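Local coordinates for putative TetR-family transcriptional regulator (Syntrophomonas wolfei subsp. wolfei, PDB 3LWJ), which probably binds DNA through an N-terminal helix-turn-helix and regulates transcription, as TetR-family proteins do, at residues 130-135 with 156-161; 88-93 with 185-190; 69-74 with 97-102; 20-25 with 104-109. All blocks are in the same frame, centred on the assembly; numbering follows the deposited sequence.

Interaction 1. Residues 130-135 with 156-161; sequences RLLEFY and IAHSIL
L132 sets CD2 over the centre of one face of the H158 imidazole, 4.0 Å from the centroid and 12° off the ring normal, a CH-pi contact, while CD1 comes to 3.7 Å from NE2 over the same ring. The phenol of Y135 meets the other segment differently. A157 O lies at its edge, near the ring plane, 3.9 Å from CD2, and I160 CG2 approaches CE2 obliquely; one face carries L131 O of its own helix, toward the rim. The axes run 8.9 Å apart at 125°, consistent with the small A157 side chain at the closest point: its CB touches Y135 CB at 3.9 Å, in the pair whose CA atoms are nearest. L161, with CG anti to the backbone N (chi1 -172°), sends CD2 to 3.8 Å from L132 CG, and its CD1 reaches the CD1 of L131. The imidazole is fixed by bonds at both nitrogens, ND1 with S154 O and NE2 with NZ of K170 of the second subunit. All seven touching residues are buried. Helices 118-144 and 153-173 thus pack within the helical core, with helix 85-102 meeting Y135 and I160, and the second subunit reaching L132 and H158.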
loop_
_atom_site.group_PDB
_atom_site.type_symbol
_atom_site.label_atom_id
_atom_site.label_comp_id
_atom_site.label_asym_id
_atom_site.label_seq_id
_atom_site.Cartn_x
_atom_site.Cartn_y
_atom_site.Cartn_z
ATOM N N ARG A 130 5.179 14.622 -0.608
ATOM C CA ARG A 130 4.854 15.795 0.213
ATOM C C ARG A 130 4.488 15.400 1.642
ATOM O O ARG A 130 4.991 15.996 2.605
ATOM C CB ARG A 130 3.688 16.566 -0.398
ATOM C CG ARG A 130 3.335 17.860 0.336
ATOM C CD ARG A 130 2.450 18.719 -0.518
ATOM N NE ARG A 130 1.907 19.872 0.200
ATOM C CZ ARG A 130 0.896 20.603 -0.251
ATOM N NH1 ARG A 130 0.307 20.306 -1.415
ATOM N NH2 ARG A 130 0.463 21.626 0.461
ATOM N N LEU A 131 3.618 14.398 1.763
ATOM C CA LEU A 131 3.272 13.837 3.059
ATOM C C LEU A 131 4.515 13.227 3.746
ATOM O O LEU A 131 4.766 13.483 4.922
ATOM C CB LEU A 131 2.171 12.789 2.906
ATOM C CG LEU A 131 0.791 13.276 2.480
ATOM C CD1 LEU A 131 -0.093 12.075 2.446
ATOM C CD2 LEU A 131 0.205 14.429 3.378
ATOM N N LEU A 132 5.300 12.446 3.006
ATOM C CA LEU A 132 6.507 11.842 3.568
ATOM C C LEU A 132 7.504 12.861 4.136
ATOM O O LEU A 132 8.039 12.659 5.252
ATOM C CB LEU A 132 7.215 10.927 2.552
ATOM C CG LEU A 132 6.464 9.620 2.259
ATOM C CD1 LEU A 132 6.958 9.009 0.908
ATOM C CD2 LEU A 132 6.607 8.630 3.417
ATOM N N GLU A 133 7.735 13.953 3.402
ATOM C CA GLU A 133 8.603 15.025 3.856
ATOM C C GLU A 133 8.039 15.669 5.118
ATOM O O GLU A 133 8.747 15.859 6.089
ATOM C CB GLU A 133 8.817 16.094 2.758
ATOM C CG GLU A 133 9.821 15.698 1.639
ATOM N N PHE A 134 6.754 15.988 5.133
ATOM C CA PHE A 134 6.145 16.502 6.363
ATOM C C PHE A 134 6.311 15.539 7.544
ATOM O O PHE A 134 6.693 15.943 8.633
ATOM C CB PHE A 134 4.651 16.760 6.145
ATOM C CG PHE A 134 3.991 17.469 7.283
ATOM C CD1 PHE A 134 4.439 18.733 7.684
ATOM C CD2 PHE A 134 2.932 16.874 7.979
ATOM C CE1 PHE A 134 3.829 19.408 8.742
ATOM C CE2 PHE A 134 2.338 17.519 9.042
ATOM C CZ PHE A 134 2.771 18.789 9.431
ATOM N N TYR A 135 5.997 14.262 7.336
ATOM C CA TYR A 135 6.112 13.295 8.422
ATOM C C TYR A 135 7.564 13.226 8.888
ATOM O O TYR A 135 7.833 13.126 10.086
ATOM C CB TYR A 135 5.655 11.884 8.002
ATOM C CG TYR A 135 4.201 11.718 7.576
ATOM C CD1 TYR A 135 3.212 12.650 7.925
ATOM C CD2 TYR A 135 3.797 10.597 6.851
ATOM C CE1 TYR A 135 1.887 12.493 7.544
ATOM C CE2 TYR A 135 2.429 10.412 6.495
ATOM C CZ TYR A 135 1.495 11.375 6.844
ATOM O OH TYR A 135 0.168 11.243 6.517
ATOM N N ILE A 156 10.545 5.264 8.886
ATOM C CA ILE A 156 9.391 5.537 9.747
ATOM C C ILE A 156 8.277 6.297 9.022
ATOM O O ILE A 156 7.099 5.955 9.164
ATOM C CB ILE A 156 9.757 6.265 11.055
ATOM C CG1 ILE A 156 10.902 5.542 11.811
ATOM C CG2 ILE A 156 8.534 6.371 11.945
ATOM C CD1 ILE A 156 10.773 4.069 11.919
ATOM N N ALA A 157 8.630 7.282 8.215
ATOM C CA ALA A 157 7.641 8.092 7.480
ATOM C C ALA A 157 6.933 7.208 6.456
ATOM O O ALA A 157 5.700 7.229 6.329
ATOM C CB ALA A 157 8.340 9.279 6.824
ATOM N N HIS A 158 7.714 6.365 5.780
ATOM C CA HIS A 158 7.156 5.388 4.866
ATOM C C HIS A 158 6.233 4.391 5.576
ATOM O O HIS A 158 5.160 4.064 5.059
ATOM C CB HIS A 158 8.266 4.636 4.111
ATOM C CG HIS A 158 8.858 5.410 2.982
ATOM N ND1 HIS A 158 9.926 6.268 3.140
ATOM C CD2 HIS A 158 8.549 5.431 1.664
ATOM C CE1 HIS A 158 10.259 6.772 1.964
ATOM N NE2 HIS A 158 9.430 6.290 1.053
ATOM N N SER A 159 6.587 3.948 6.785
ATOM C CA SER A 159 5.702 3.023 7.493
ATOM C C SER A 159 4.387 3.632 7.896
ATOM O O SER A 159 3.343 2.945 7.838
ATOM C CB SER A 159 6.408 2.390 8.706
ATOM O OG SER A 159 6.527 3.258 9.819
ATOM N N ILE A 160 4.409 4.917 8.280
ATOM C CA ILE A 160 3.179 5.670 8.614
ATOM C C ILE A 160 2.299 5.792 7.381
ATOM O O ILE A 160 1.139 5.382 7.392
ATOM C CB ILE A 160 3.480 7.064 9.169
ATOM C CG1 ILE A 160 4.303 6.960 10.467
ATOM C CG2 ILE A 160 2.171 7.808 9.405
ATOM C CD1 ILE A 160 4.912 8.341 10.927
ATOM N N LEU A 161 2.889 6.255 6.286
ATOM C CA LEU A 161 2.159 6.374 5.048
ATOM C C LEU A 161 1.613 5.035 4.599
ATOM O O LEU A 161 0.447 4.942 4.237
ATOM C CB LEU A 161 2.994 7.003 3.925
ATOM C CG LEU A 161 2.198 7.337 2.638
ATOM C CD1 LEU A 161 0.922 8.083 2.946
ATOM C CD2 LEU A 161 3.043 8.134 1.655
#

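Interaction 2. Residues 88-93 with 185-190; sequences RFIETK and MVLSFH. With EDO (1,2-ethanediol), chain B.
K93 and H190 carry the CH-pi part of this contact: K93 CG stands 3.5 Å from the imidazole centroid and 4° off its normal, almost exactly over the centre. The lysine bends at chi2 and again at chi4, which lays CD and CE across the same ring. F189 CD2 lies over the opposite face, so the imidazole is sandwiched. Among aromatic interactions, H190 turns an edge toward the face of F89 in an offset edge-to-face pair, with centroids 5.7 Å apart and planes at 75°; H190 O lies at the edge of the phenylalanine ring, in its plane. Apolar contacts complete the interface, I90 CG2 meeting L187 CD2 at 4.0 Å and K93 CB touching V186 CG1.

The hydrogen bonds of H190 and K93 stay within each helix or go to a bound 1,2-ethanediol, probably from the crystallisation liquor. ND1 of H190 donates to V186 O at 2.7 Å, fixing the ring's rotation, whereas NE2 is buried without a polar partner. K93 NZ gives a bond of 2.7 Å to F89 O, in the carbonyl plane on a lone pair, another to T92 OG1, and a weak one to O2 of the diol, which also bonds N138. Helices 85-102 and 179-195 run nearly antiparallel, at 162°, as neighbours in the all-helical C-terminal domain characteristic of TetR-family regulators, where F89 and F189 also touch the second subunit.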
loop_
_atom_site.group_PDB
_atom_site.type_symbol
_atom_site.label_atom_id
_atom_site.label_comp_id
_atom_site.label_asym_id
_atom_site.label_seq_id
_atom_site.Cartn_x
_atom_site.Cartn_y
_atom_site.Cartn_z
ATOM N N ARG A 88 0.771 14.107 20.294
ATOM C CA ARG A 88 0.736 14.465 18.874
ATOM C C ARG A 88 0.905 13.245 17.936
ATOM O O ARG A 88 0.214 13.119 16.915
ATOM C CB ARG A 88 1.851 15.459 18.555
ATOM C CG ARG A 88 1.732 16.858 19.160
ATOM C CD ARG A 88 2.893 17.699 18.689
ATOM N NE ARG A 88 2.795 19.100 19.107
ATOM C CZ ARG A 88 3.543 20.076 18.610
ATOM N NH1 ARG A 88 4.453 19.831 17.673
ATOM N NH2 ARG A 88 3.384 21.306 19.058
ATOM N N PHE A 89 1.839 12.363 18.292
ATOM C CA PHE A 89 2.189 11.204 17.473
ATOM C C PHE A 89 0.971 10.344 17.208
ATOM O O PHE A 89 0.702 9.965 16.069
ATOM C CB PHE A 89 3.279 10.383 18.179
ATOM C CG PHE A 89 3.857 9.285 17.349
ATOM C CD1 PHE A 89 4.601 9.576 16.221
ATOM C CD2 PHE A 89 3.649 7.953 17.694
ATOM C CE1 PHE A 89 5.120 8.578 15.446
ATOM C CE2 PHE A 89 4.192 6.940 16.919
ATOM C CZ PHE A 89 4.926 7.257 15.792
ATOM N N ILE A 90 0.223 10.065 18.259
ATOM C CA ILE A 90 -0.989 9.284 18.132
ATOM C C ILE A 90 -2.100 10.056 17.477
ATOM O O ILE A 90 -2.673 9.593 16.480
ATOM C CB ILE A 90 -1.513 8.791 19.470
ATOM C CG1 ILE A 90 -0.426 7.997 20.190
ATOM C CG2 ILE A 90 -2.711 7.954 19.238
ATOM C CD1 ILE A 90 0.244 6.902 19.331
ATOM N N GLU A 91 -2.457 11.201 18.057
ATOM C CA GLU A 91 -3.671 11.882 17.623
ATOM C C GLU A 91 -3.579 12.388 16.211
ATOM O O GLU A 91 -4.620 12.497 15.549
ATOM C CB GLU A 91 -4.031 13.080 18.508
ATOM C CG GLU A 91 -4.908 12.783 19.651
ATOM C CD GLU A 91 -6.125 11.947 19.322
ATOM O OE1 GLU A 91 -6.983 12.342 18.491
ATOM O OE2 GLU A 91 -6.215 10.885 19.957
ATOM N N THR A 92 -2.375 12.743 15.745
ATOM C CA THR A 92 -2.266 13.194 14.357
ATOM C C THR A 92 -2.681 12.071 13.365
ATOM O O THR A 92 -3.161 12.357 12.286
ATOM C CB THR A 92 -0.889 13.752 13.974
ATOM O OG1 THR A 92 0.174 12.858 14.385
ATOM C CG2 THR A 92 -0.683 15.148 14.614
ATOM N N LYS A 93 -2.518 10.817 13.768
ATOM C CA LYS A 93 -2.882 9.701 12.879
ATOM C C LYS A 93 -4.406 9.632 12.810
ATOM O O LYS A 93 -4.976 9.564 11.736
ATOM C CB LYS A 93 -2.258 8.402 13.366
ATOM C CG LYS A 93 -0.758 8.443 13.582
ATOM C CD LYS A 93 0.007 8.957 12.390
ATOM C CE LYS A 93 1.438 9.212 12.774
ATOM N NZ LYS A 93 1.640 10.478 13.553
HETATM N N MSE A 185 -7.012 0.283 14.180
HETATM C CA MSE A 185 -5.811 -0.415 13.718
HETATM C C MSE A 185 -4.643 0.540 13.637
HETATM O O MSE A 185 -3.536 0.233 14.087
HETATM C CB MSE A 185 -6.061 -1.002 12.325
HETATM C CG MSE A 185 -4.834 -1.665 11.663
HETATM SE SE MSE A 185 -5.289 -2.242 9.893
HETATM C CE MSE A 185 -6.496 -3.634 10.431
ATOM N N VAL A 186 -4.881 1.674 12.984
ATOM C CA VAL A 186 -3.840 2.614 12.745
ATOM C C VAL A 186 -3.312 3.157 14.073
ATOM O O VAL A 186 -2.112 3.243 14.268
ATOM C CB VAL A 186 -4.306 3.712 11.793
ATOM C CG1 VAL A 186 -3.341 4.827 11.786
ATOM C CG2 VAL A 186 -4.518 3.170 10.321
ATOM N N LEU A 187 -4.189 3.488 15.003
ATOM C CA LEU A 187 -3.747 4.022 16.309
ATOM C C LEU A 187 -3.030 2.974 17.129
ATOM O O LEU A 187 -2.052 3.257 17.800
ATOM C CB LEU A 187 -4.937 4.549 17.123
ATOM C CG LEU A 187 -5.773 5.637 16.461
ATOM C CD1 LEU A 187 -6.994 5.999 17.384
ATOM C CD2 LEU A 187 -4.921 6.815 16.097
ATOM N N SER A 188 -3.515 1.752 17.066
ATOM C CA SER A 188 -2.873 0.669 17.805
ATOM C C SER A 188 -1.476 0.457 17.299
ATOM O O SER A 188 -0.565 0.345 18.091
ATOM C CB SER A 188 -3.648 -0.639 17.676
ATOM O OG SER A 188 -3.007 -1.652 18.454
ATOM N N PHE A 189 -1.294 0.394 15.967
ATOM C CA PHE A 189 0.053 0.227 15.440
ATOM C C PHE A 189 1.030 1.344 15.888
ATOM O O PHE A 189 2.224 1.077 16.246
ATOM C CB PHE A 189 0.037 0.176 13.902
ATOM C CG PHE A 189 1.363 0.536 13.299
ATOM C CD1 PHE A 189 2.411 -0.358 13.362
ATOM C CD2 PHE A 189 1.593 1.791 12.752
ATOM C CE1 PHE A 189 3.651 -0.019 12.858
ATOM C CE2 PHE A 189 2.831 2.114 12.196
ATOM C CZ PHE A 189 3.854 1.225 12.260
ATOM N N HIS A 190 0.582 2.598 15.822
ATOM C CA HIS A 190 1.466 3.728 16.211
ATOM C C HIS A 190 1.815 3.708 17.696
ATOM O O HIS A 190 2.951 4.034 18.082
ATOM C CB HIS A 190 0.882 5.071 15.793
ATOM C CG HIS A 190 0.925 5.287 14.319
ATOM N ND1 HIS A 190 -0.107 4.910 13.486
ATOM C CD2 HIS A 190 1.884 5.797 13.521
ATOM C CE1 HIS A 190 0.211 5.202 12.240
ATOM N NE2 HIS A 190 1.413 5.737 12.232
HETATM C C1 EDO B . 4.289 13.156 11.266
HETATM O O1 EDO B . 3.247 14.133 11.535
HETATM C C2 EDO B . 4.202 11.756 11.882
HETATM O O2 EDO B . 4.262 11.710 13.320
#

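Interaction 3. Residues 69-74 with 97-102; sequences KQIISS and MEVFAQ
V99 packs against Q70 and I71 at an antiparallel crossing of two helices in the all-helical core of this TetR-family protein, with the short axes 9.8 Å apart and at 144°. Its CG1 branch does most of the touching, meeting I71 CG1 at 3.7 Å and the Q70 amide carbon CD at the same 3.7 Å. An approach of V99 CG2 to the hydroxyl of S74 is doubtful, because the serine is modelled in two conformers. On the buried side, I71 extends CD1 obliquely to F100 CE1, 3.9 Å away. Toward solvent, the amides of Q70 and Q102 lie nearly coplanar, their planes 15° apart; however, NE2 of Q70 stays 3.6 Å from OE1 of Q102, a polar approach too long to count as a hydrogen bond.

The next shell explains how these groups are placed. Q70 runs extended from its first torsion onward (chi1 -173°), which brings it alongside V99, the two side chains sliding past each other in opposite directions. Farther out, I71 rests on L131 of helix 118-144, and F100 on L168 of helix 153-173, so the apolar half of the contact continues into the interior.

The polar end of Q70 has its own anchor just beyond the second segment. N103 links the two helices there, its ND2 hydrogen-bonding both OE1 of Q70 and the backbone O of V99.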
loop_
_atom_site.group_PDB
_atom_site.type_symbol
_atom_site.label_atom_id
_atom_site.label_comp_id
_atom_site.label_asym_id
_atom_site.label_seq_id
_atom_site.Cartn_x
_atom_site.Cartn_y
_atom_site.Cartn_z
ATOM N N LYS A 69 -2.760 19.476 1.421
ATOM C CA LYS A 69 -2.821 20.734 2.091
ATOM C C LYS A 69 -3.761 20.671 3.303
ATOM O O LYS A 69 -3.465 21.233 4.360
ATOM C CB LYS A 69 -3.276 21.824 1.118
ATOM C CG LYS A 69 -3.185 23.197 1.721
ATOM C CD LYS A 69 -3.660 24.295 0.798
ATOM C CE LYS A 69 -3.468 25.636 1.503
ATOM N NZ LYS A 69 -4.119 26.727 0.765
ATOM N N GLN A 70 -4.892 20.006 3.139
ATOM C CA GLN A 70 -5.860 19.855 4.236
ATOM C C GLN A 70 -5.332 18.944 5.381
ATOM O O GLN A 70 -5.502 19.258 6.569
ATOM C CB GLN A 70 -7.177 19.331 3.671
ATOM C CG GLN A 70 -8.362 19.280 4.642
ATOM C CD GLN A 70 -9.549 18.524 4.036
ATOM O OE1 GLN A 70 -9.579 18.272 2.820
ATOM N NE2 GLN A 70 -10.511 18.134 4.882
ATOM N N ILE A 71 -4.664 17.843 5.012
ATOM C CA ILE A 71 -3.988 16.956 5.975
ATOM C C ILE A 71 -2.914 17.741 6.772
ATOM O O ILE A 71 -2.916 17.745 8.010
ATOM C CB ILE A 71 -3.325 15.722 5.243
ATOM C CG1 ILE A 71 -4.398 14.825 4.586
ATOM C CG2 ILE A 71 -2.460 14.892 6.202
ATOM C CD1 ILE A 71 -3.822 13.722 3.681
ATOM N N ILE A 72 -2.029 18.431 6.054
ATOM C CA ILE A 72 -0.894 19.117 6.685
ATOM C C ILE A 72 -1.336 20.286 7.568
ATOM O O ILE A 72 -0.760 20.497 8.614
ATOM C CB ILE A 72 0.153 19.588 5.628
ATOM C CG1 ILE A 72 0.791 18.364 4.957
ATOM C CG2 ILE A 72 1.251 20.541 6.253
ATOM C CD1 ILE A 72 1.716 18.755 3.842
ATOM N N SER A 73 -2.366 21.015 7.152
ATOM C CA SER A 73 -2.869 22.168 7.929
ATOM C C SER A 73 -3.695 21.743 9.153
ATOM O O SER A 73 -3.622 22.385 10.214
ATOM C CB SER A 73 -3.673 23.137 7.050
ATOM O OG SER A 73 -4.848 22.526 6.567
ATOM N N SER A 74 -4.448 20.664 9.047
ATOM C CA SER A 74 -5.130 20.123 10.226
ATOM C C SER A 74 -4.128 19.744 11.325
ATOM O O SER A 74 -4.314 20.065 12.487
ATOM C CB SER A 74 -5.959 18.907 9.841
ATOM O OG SER A 74 -6.898 19.263 8.847
HETATM N N MSE A 97 -6.639 10.215 9.450
HETATM C CA MSE A 97 -7.626 9.200 9.029
HETATM C C MSE A 97 -9.004 9.903 8.873
HETATM O O MSE A 97 -9.801 9.564 7.972
HETATM C CB MSE A 97 -7.718 7.991 10.013
HETATM C CG MSE A 97 -6.590 6.794 9.969
HETATM SE SE MSE A 97 -5.542 6.853 8.325
HETATM C CE MSE A 97 -6.455 5.473 7.296
ATOM N N GLU A 98 -9.290 10.897 9.713
ATOM C CA GLU A 98 -10.560 11.646 9.570
ATOM C C GLU A 98 -10.583 12.522 8.303
ATOM O O GLU A 98 -11.631 12.682 7.687
ATOM C CB GLU A 98 -10.881 12.523 10.795
ATOM C CG GLU A 98 -11.054 11.791 12.157
ATOM C CD GLU A 98 -12.392 11.050 12.361
ATOM O OE1 GLU A 98 -13.275 11.080 11.451
ATOM O OE2 GLU A 98 -12.548 10.436 13.460
ATOM N N VAL A 99 -9.449 13.095 7.895
ATOM C CA VAL A 99 -9.426 13.859 6.638
ATOM C C VAL A 99 -9.734 12.891 5.482
ATOM O O VAL A 99 -10.534 13.204 4.602
ATOM C CB VAL A 99 -8.077 14.607 6.424
ATOM C CG1 VAL A 99 -8.042 15.289 5.093
ATOM C CG2 VAL A 99 -7.826 15.620 7.533
ATOM N N PHE A 100 -9.123 11.702 5.505
ATOM C CA PHE A 100 -9.430 10.697 4.492
ATOM C C PHE A 100 -10.956 10.490 4.421
ATOM O O PHE A 100 -11.521 10.557 3.337
ATOM C CB PHE A 100 -8.751 9.348 4.777
ATOM C CG PHE A 100 -7.259 9.331 4.606
ATOM C CD1 PHE A 100 -6.611 10.197 3.791
ATOM C CD2 PHE A 100 -6.516 8.357 5.235
ATOM C CE1 PHE A 100 -5.230 10.136 3.615
ATOM C CE2 PHE A 100 -5.155 8.295 5.069
ATOM C CZ PHE A 100 -4.514 9.208 4.246
ATOM N N ALA A 101 -11.598 10.254 5.564
ATOM C CA ALA A 101 -13.039 9.977 5.623
ATOM C C ALA A 101 -13.927 11.146 5.134
ATOM O O ALA A 101 -15.002 10.923 4.552
ATOM C CB ALA A 101 -13.449 9.549 7.040
ATOM N N GLN A 102 -13.481 12.377 5.359
ATOM C CA GLN A 102 -14.210 13.555 4.871
ATOM C C GLN A 102 -14.118 13.697 3.359
ATOM O O GLN A 102 -14.971 14.348 2.764
ATOM C CB GLN A 102 -13.698 14.833 5.541
ATOM C CG GLN A 102 -14.294 15.051 6.942
ATOM C CD GLN A 102 -13.383 15.857 7.861
ATOM O OE1 GLN A 102 -12.507 16.613 7.401
ATOM N NE2 GLN A 102 -13.573 15.685 9.172
#

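Interaction 4. Residues 20-25 with 104-109; sequences CSLDLF and ETLSEI
Segments 20-25 and 104-109 are both helical and cross at 55° between their N-to-C directions, with axes 9.9 Å apart at closest approach. Two CA pairs mark the register, L22 with L106 at 6.8 Å and F25 with I109 at 7.4 Å, so the helices are separated by side chains rather than by backbone contact. L22 bridges the gap. Its first torsion is intermediate (chi1 -146°), and it delivers CD1 to 4.0 Å from L106 CD1, the two side chains crossing at about a right angle; CD1 also reaches I109 CG1 at 4.2 Å. One turn along, F25 touches through its CB rather than its ring: I109 CD1 comes to 3.6 Å from that atom. The phenyl group itself meets the ring of Y30, and one face carries S21 O toward the rim. The contact is mainly apolar, with T105 OG1 a polar atom set 3.7 Å from L22 CG at the exposed rim. It joins helix 104-113 to helix 10-28, whose segment 20-25 falls in the TetR-family sequence region, next to helix 35-42 of the predicted helix-turn-helix; I26 extends the same interface, and F67 of helix 56-79 packs on L106.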
loop_
_atom_site.group_PDB
_atom_site.type_symbol
_atom_site.label_atom_id
_atom_site.label_comp_id
_atom_site.label_asym_id
_atom_site.label_seq_id
_atom_site.Cartn_x
_atom_site.Cartn_y
_atom_site.Cartn_z
ATOM N N CYS A 20 -17.002 17.860 -10.145
ATOM C CA CYS A 20 -17.514 17.109 -11.310
ATOM C C CYS A 20 -16.555 16.010 -11.791
ATOM O O CYS A 20 -16.989 14.929 -12.189
ATOM C CB CYS A 20 -17.811 18.046 -12.495
ATOM S SG CYS A 20 -19.145 19.229 -12.208
ATOM N N SER A 21 -15.262 16.320 -11.777
ATOM C CA SER A 21 -14.229 15.378 -12.200
ATOM C C SER A 21 -14.193 14.181 -11.243
ATOM O O SER A 21 -14.161 13.019 -11.664
ATOM C CB SER A 21 -12.844 16.068 -12.236
ATOM O OG SER A 21 -12.777 17.077 -13.220
ATOM N N LEU A 22 -14.211 14.483 -9.951
ATOM C CA LEU A 22 -14.281 13.456 -8.925
ATOM C C LEU A 22 -15.504 12.576 -9.185
ATOM O O LEU A 22 -15.379 11.351 -9.266
ATOM C CB LEU A 22 -14.321 14.105 -7.532
ATOM C CG LEU A 22 -13.666 13.472 -6.317
ATOM C CD1 LEU A 22 -12.391 12.705 -6.656
ATOM C CD2 LEU A 22 -13.391 14.600 -5.281
ATOM N N ASP A 23 -16.677 13.178 -9.360
ATOM C CA ASP A 23 -17.908 12.380 -9.559
ATOM C C ASP A 23 -17.819 11.454 -10.766
ATOM O O ASP A 23 -18.243 10.299 -10.699
ATOM C CB ASP A 23 -19.162 13.269 -9.713
ATOM C CG ASP A 23 -19.475 14.093 -8.448
ATOM O OD1 ASP A 23 -18.891 13.840 -7.379
ATOM O OD2 ASP A 23 -20.293 15.025 -8.542
ATOM N N LEU A 24 -17.305 11.976 -11.884
ATOM C CA LEU A 24 -17.149 11.187 -13.115
ATOM C C LEU A 24 -16.098 10.055 -12.952
ATOM O O LEU A 24 -16.262 8.938 -13.486
ATOM C CB LEU A 24 -16.787 12.095 -14.309
ATOM C CG LEU A 24 -17.891 12.902 -15.008
ATOM C CD1 LEU A 24 -17.251 13.958 -15.898
ATOM C CD2 LEU A 24 -18.807 12.008 -15.845
ATOM N N PHE A 25 -15.021 10.339 -12.216
ATOM C CA PHE A 25 -13.998 9.334 -11.948
ATOM C C PHE A 25 -14.625 8.146 -11.182
ATOM O O PHE A 25 -14.434 6.989 -11.563
ATOM C CB PHE A 25 -12.817 9.921 -11.130
ATOM C CG PHE A 25 -11.973 10.948 -11.867
ATOM C CD1 PHE A 25 -12.021 11.094 -13.230
ATOM C CD2 PHE A 25 -11.061 11.713 -11.156
ATOM C CE1 PHE A 25 -11.237 12.014 -13.861
ATOM C CE2 PHE A 25 -10.269 12.639 -11.787
ATOM C CZ PHE A 25 -10.364 12.806 -13.128
ATOM N N GLU A 104 -14.103 10.999 1.039
ATOM C CA GLU A 104 -14.257 9.578 0.802
ATOM C C GLU A 104 -14.094 9.189 -0.655
ATOM O O GLU A 104 -13.447 8.191 -0.976
ATOM C CB GLU A 104 -15.601 9.084 1.305
ATOM C CG GLU A 104 -15.715 7.557 1.244
ATOM C CD GLU A 104 -16.854 6.993 2.092
ATOM O OE1 GLU A 104 -17.135 7.527 3.183
ATOM O OE2 GLU A 104 -17.461 5.991 1.664
ATOM N N THR A 105 -14.687 9.972 -1.550
ATOM C CA THR A 105 -14.661 9.612 -2.946
ATOM C C THR A 105 -13.207 9.760 -3.503
ATOM O O THR A 105 -12.724 8.908 -4.267
ATOM C CB THR A 105 -15.729 10.407 -3.695
ATOM O OG1 THR A 105 -15.456 11.792 -3.521
ATOM C CG2 THR A 105 -17.187 10.082 -3.128
ATOM N N LEU A 106 -12.496 10.800 -3.071
ATOM C CA LEU A 106 -11.091 10.992 -3.439
ATOM C C LEU A 106 -10.184 9.909 -2.843
ATOM O O LEU A 106 -9.262 9.429 -3.526
ATOM C CB LEU A 106 -10.605 12.400 -3.033
ATOM C CG LEU A 106 -9.148 12.762 -3.350
ATOM C CD1 LEU A 106 -8.798 12.462 -4.821
ATOM C CD2 LEU A 106 -8.852 14.194 -2.994
ATOM N N SER A 107 -10.430 9.551 -1.577
ATOM C CA SER A 107 -9.728 8.443 -0.928
ATOM C C SER A 107 -9.926 7.172 -1.744
ATOM O O SER A 107 -9.006 6.397 -1.945
ATOM C CB SER A 107 -10.234 8.234 0.515
ATOM O OG SER A 107 -9.814 9.290 1.413
ATOM N N GLU A 108 -11.131 6.954 -2.236
ATOM C CA GLU A 108 -11.364 5.810 -3.111
ATOM C C GLU A 108 -10.513 5.868 -4.389
ATOM O O GLU A 108 -9.817 4.900 -4.703
ATOM C CB GLU A 108 -12.830 5.676 -3.467
ATOM C CG GLU A 108 -13.210 4.230 -3.760
ATOM C CD GLU A 108 -14.658 4.068 -4.226
ATOM O OE1 GLU A 108 -15.573 4.664 -3.606
ATOM O OE2 GLU A 108 -14.851 3.347 -5.230
ATOM N N ILE A 109 -10.558 6.991 -5.123
ATOM C CA ILE A 109 -9.762 7.122 -6.340
ATOM C C ILE A 109 -8.278 6.914 -6.025
ATOM O O ILE A 109 -7.633 6.124 -6.681
ATOM C CB ILE A 109 -9.935 8.490 -7.025
ATOM C CG1 ILE A 109 -11.359 8.684 -7.555
ATOM C CG2 ILE A 109 -8.904 8.681 -8.186
ATOM C CD1 ILE A 109 -11.813 7.634 -8.539
#

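Overall arrangement
Interactions 1, 2 and 3 form one continuous core, with centres 13 to 14 Å apart. Interaction 1 joins interaction 2 where I160 CG2 lies 3.6 Å from H190 NE2, and joins interaction 3 where L131 CD2 lies 3.9 Å from I71 CG2. Helix 85-102 serves both interactions 2 and 3. Interaction 4 is set toward the predicted helix-turn-helix, its centre about 26 Å from that of interaction 2 across the chain's centre; it connects to interaction 3 through F100 O and S107 OG, 2.9 Å apart, a probable hydrogen bond. Interactions 1 and 2 also touch the second subunit, and the bound 1,2-ethanediol, probably from the crystallisation liquor, is near both Y135 and K93.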